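Local structure of DUF1611 domain-containing protein (Anabaena variabilis, 2OBN) at residues A321-I324 against A325-L329; C331-V334 against V335-G338. The protein is of unknown function, pairing a Rossmann-like domain with a P-loop NTPase-like domain that probably binds a nucleotide. The protein carries 2 engineered substitutions. All coordinates share one frame; numbering follows the deposited sequence.

Two successive turns of the chain are described, both in the P-loop-like domain and on the same side of the chain's centre, their centres about 14 Å apart. Interaction 1 ends helix 313-327 and is largely a surface contact. Interaction 2 is partly buried: it follows the edge strand 331-332 and starts the short helix 334-337. In the first, a threonine hydroxyl adds to the main-chain bonds at the helix end, whereas in the second a carboxylate caps the next helix's start. They meet through Cys331, whose CB lies 3.7 Å from Ile324 CG1 and whose SG packs on Thr323, so that the helix end rests on the strand it leads into.

Interaction 1: A321-I324 against A325-L329; sequences AHTI and AETGL
Thr327 closes the last turn of helix 313-327 on Thr323, where the beta-alpha-beta unit of strand 301-307, this helix and strand 331-332 turns back toward its second strand. Thr327 CB lies 3.3 Å from Thr323 O. From there the side chain forks. Thr327 OG1 sits between the backbone N and the carbonyl carbon (chi1 67°), which brings it back over the preceding turn to give a 2.6 Å hydrogen bond to Thr323 O. Thr327 CG2 also passes close to that oxygen and comes within 4.3 Å of Thr323 CG2. Thr323 O accepts Thr327 N as well, at 3.0 Å; the two donors reach it from opposite faces of its plane. Thr327 OG1 faces forward too, accepting Leu329 N at 3.2 Å in an ST turn, so one hydroxyl joins the final helical turn to the exit loop. Thr323 OG1 is bonded further back, to Ala319 O, and the Thr323 and Thr327 side chains both pack on Leu279 and Ile304. Gly328, with positive phi, leaves the helix, but Gly328 N still bonds to Ile324 O at 2.7 Å. On the more exposed flank, Ile324 CG1 lies 3.4 Å from Leu329 O.

Interaction 2: C331-V334 against V335-G338; sequences CTDV and VRFG
Asp333 caps Arg336 and Val335 at the start of the short, weakly bonded helix 334-337, which follows directly on strand 331-332, the edge strand of the parallel sheet in the P-loop-like domain. The tight part of the contact gathers round its carboxylate. With CG anti to the backbone N (chi1 -176°), Asp333 OD1 folds over the first turn and accepts Arg336 N at 3.1 Å, a fairly straight bond that arrives from above the carboxylate plane; a second, weak bond comes from Val335 N. The carboxylate also leans on the arginine, Asp333 CG lying 3.4 Å from Arg336 CB, while OD2 is hydrogen-bonded to Thr308 OG1. The main chain closes the same turn, Asp333 O taking Phe337 N at 2.8 Å. Thr332, in the strand, is buried here: Thr332 OG1 lies 3.6 Å from Phe337 CB, and Thr332 CG2 abuts Gly338 O at 3.5 Å. With an alanine here instead of Asp333, the amides of Val335 and Arg336 would probably lose their cap and Thr308 its carboxylate partner.

The other side is looser. The methyls Val334 CG2 and Val335 CG2 are 4.4 Å apart, the exposed Val335 also touching Ser168 and Glu172 of helix 166-179, and the turn ends in a weak bond from Gly338 N to Val334 O. Arg336 leads away in an extended chain. Its guanidinium, at 86° to the Asp333 carboxylate, does not touch it; the two meet instead through Thr308 OG1, which NH1 also reaches, along with Leu311 O. Arg336 packs on the next residue's ring, its CG 3.7 Å above the plane of Phe337 and over its centre.

Interaction 1: A321-I324 against A325-L329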
loop_
_atom_site.group_PDB
_atom_site.type_symbol
_atom_site.label_atom_id
_atom_site.label_comp_id
_atom_site.label_asym_id
_atom_site.label_seq_id
_atom_site.Cartn_x
_atom_site.Cartn_y
_atom_site.Cartn_z
ATOM N N ALA B 321 12.116 -11.138 30.906
ATOM C CA ALA B 321 12.551 -10.242 31.975
ATOM C C ALA B 321 13.391 -9.093 31.427
ATOM O O ALA B 321 13.233 -7.946 31.845
ATOM C CB ALA B 321 13.337 -11.020 33.051
ATOM N N HIS B 322 14.283 -9.410 30.493
ATOM C CA HIS B 322 15.151 -8.407 29.854
ATOM C C HIS B 322 14.349 -7.397 29.038
ATOM O O HIS B 322 14.643 -6.217 29.051
ATOM C CB HIS B 322 16.181 -9.102 28.943
ATOM C CG HIS B 322 17.123 -8.157 28.256
ATOM N ND1 HIS B 322 18.321 -7.761 28.816
ATOM C CD2 HIS B 322 17.043 -7.529 27.056
ATOM C CE1 HIS B 322 18.932 -6.922 27.995
ATOM N NE2 HIS B 322 18.176 -6.763 26.922
ATOM N N THR B 323 13.351 -7.881 28.311
ATOM C CA THR B 323 12.491 -7.022 27.484
ATOM C C THR B 323 11.687 -6.027 28.334
ATOM O O THR B 323 11.483 -4.896 27.933
ATOM C CB THR B 323 11.524 -7.876 26.645
ATOM O OG1 THR B 323 12.281 -8.757 25.810
ATOM C CG2 THR B 323 10.608 -7.003 25.784
ATOM N N ILE B 324 11.234 -6.465 29.500
ATOM C CA ILE B 324 10.495 -5.609 30.423
ATOM C C ILE B 324 11.409 -4.519 31.000
ATOM O O ILE B 324 11.019 -3.353 31.126
ATOM C CB ILE B 324 9.897 -6.453 31.576
ATOM C CG1 ILE B 324 8.785 -7.343 31.022
ATOM C CG2 ILE B 324 9.381 -5.556 32.713
ATOM C CD1 ILE B 324 8.286 -8.429 31.973
ATOM N N ALA B 325 12.615 -4.918 31.382
ATOM C CA ALA B 325 13.582 -3.974 31.928
ATOM C C ALA B 325 13.927 -2.928 30.868
ATOM O O ALA B 325 13.896 -1.726 31.138
ATOM C CB ALA B 325 14.833 -4.698 32.405
ATOM N N GLU B 326 14.211 -3.381 29.653
ATOM C CA GLU B 326 14.586 -2.460 28.587
ATOM C C GLU B 326 13.486 -1.481 28.193
ATOM O O GLU B 326 13.751 -0.296 28.023
ATOM C CB GLU B 326 14.999 -3.227 27.337
ATOM C CG GLU B 326 15.588 -2.323 26.238
ATOM C CD GLU B 326 15.837 -3.048 24.954
ATOM O OE1 GLU B 326 15.271 -4.144 24.774
ATOM O OE2 GLU B 326 16.593 -2.519 24.113
ATOM N N THR B 327 12.260 -1.983 28.062
ATOM C CA THR B 327 11.129 -1.190 27.556
ATOM C C THR B 327 10.202 -0.573 28.583
ATOM O O THR B 327 9.522 0.405 28.287
ATOM C CB THR B 327 10.254 -2.070 26.653
ATOM O OG1 THR B 327 9.626 -3.100 27.437
ATOM C CG2 THR B 327 11.106 -2.691 25.551
ATOM N N GLY B 328 10.153 -1.158 29.775
ATOM C CA GLY B 328 9.264 -0.702 30.827
ATOM C C GLY B 328 7.812 -1.103 30.595
ATOM O O GLY B 328 6.922 -0.584 31.270
ATOM N N LEU B 329 7.572 -2.037 29.664
ATOM C CA LEU B 329 6.224 -2.484 29.333
ATOM C C LEU B 329 5.995 -3.953 29.673
ATOM O O LEU B 329 6.958 -4.743 29.719
ATOM C CB LEU B 329 5.976 -2.344 27.820
ATOM C CG LEU B 329 5.944 -0.941 27.226
ATOM C CD1 LEU B 329 5.854 -1.031 25.719
ATOM C CD2 LEU B 329 4.783 -0.145 27.808
#

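Interaction 2: C331-V334 against V335-G338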
loop_
_atom_site.group_PDB
_atom_site.type_symbol
_atom_site.label_atom_id
_atom_site.label_comp_id
_atom_site.label_asym_id
_atom_site.label_seq_id
_atom_site.Cartn_x
_atom_site.Cartn_y
_atom_site.Cartn_z
ATOM N N CYS B 331 5.174 -7.852 29.209
ATOM C CA CYS B 331 5.699 -8.722 28.163
ATOM C C CYS B 331 5.669 -10.183 28.500
ATOM O O CYS B 331 5.957 -10.584 29.623
ATOM C CB CYS B 331 7.153 -8.361 27.847
ATOM S SG CYS B 331 8.020 -9.555 26.749
ATOM N N THR B 332 5.322 -10.977 27.496
ATOM C CA THR B 332 5.393 -12.423 27.606
ATOM C C THR B 332 5.348 -13.033 26.217
ATOM O O THR B 332 5.113 -12.340 25.230
ATOM C CB THR B 332 4.234 -13.018 28.454
ATOM O OG1 THR B 332 4.504 -14.407 28.729
ATOM C CG2 THR B 332 2.902 -12.901 27.717
ATOM N N ASP B 333 5.594 -14.338 26.166
ATOM C CA ASP B 333 5.401 -15.137 24.961
ATOM C C ASP B 333 3.968 -15.666 25.148
ATOM O O ASP B 333 3.723 -16.540 25.989
ATOM C CB ASP B 333 6.435 -16.260 24.887
ATOM C CG ASP B 333 6.331 -17.055 23.608
ATOM O OD1 ASP B 333 5.214 -17.138 23.058
ATOM O OD2 ASP B 333 7.352 -17.603 23.158
ATOM N N VAL B 334 3.021 -15.125 24.388
ATOM C CA VAL B 334 1.603 -15.485 24.565
ATOM C C VAL B 334 1.238 -16.909 24.134
ATOM O O VAL B 334 0.270 -17.500 24.637
ATOM C CB VAL B 334 0.649 -14.461 23.882
ATOM C CG1 VAL B 334 0.965 -13.052 24.362
ATOM C CG2 VAL B 334 0.721 -14.537 22.362
ATOM N N VAL B 335 2.009 -17.443 23.199
ATOM C CA VAL B 335 1.818 -18.801 22.711
ATOM C C VAL B 335 2.320 -19.753 23.786
ATOM O O VAL B 335 1.645 -20.712 24.170
ATOM C CB VAL B 335 2.603 -19.021 21.389
ATOM C CG1 VAL B 335 2.637 -20.496 20.977
ATOM C CG2 VAL B 335 2.010 -18.156 20.275
ATOM N N ARG B 336 3.499 -19.436 24.303
ATOM C CA ARG B 336 4.179 -20.281 25.280
ATOM C C ARG B 336 3.649 -20.218 26.705
ATOM O O ARG B 336 3.549 -21.254 27.372
ATOM C CB ARG B 336 5.657 -19.906 25.275
ATOM C CG ARG B 336 6.560 -20.828 26.020
ATOM C CD ARG B 336 7.986 -20.589 25.572
ATOM N NE ARG B 336 8.857 -21.692 25.948
ATOM C CZ ARG B 336 10.112 -21.837 25.539
ATOM N NH1 ARG B 336 10.679 -20.940 24.727
ATOM N NH2 ARG B 336 10.801 -22.891 25.948
ATOM N N PHE B 337 3.326 -19.014 27.174
ATOM C CA PHE B 337 2.899 -18.826 28.559
ATOM C C PHE B 337 1.486 -18.281 28.768
ATOM O O PHE B 337 1.064 -18.123 29.912
ATOM C CB PHE B 337 3.893 -17.913 29.277
ATOM C CG PHE B 337 5.312 -18.389 29.213
ATOM C CD1 PHE B 337 5.716 -19.515 29.929
ATOM C CD2 PHE B 337 6.262 -17.697 28.468
ATOM C CE1 PHE B 337 7.034 -19.954 29.885
ATOM C CE2 PHE B 337 7.595 -18.131 28.419
ATOM C CZ PHE B 337 7.979 -19.257 29.132
ATOM N N GLY B 338 0.751 -18.004 27.692
ATOM C CA GLY B 338 -0.600 -17.453 27.796
ATOM C C GLY B 338 -0.648 -15.962 27.488
ATOM O O GLY B 338 0.332 -15.245 27.657
#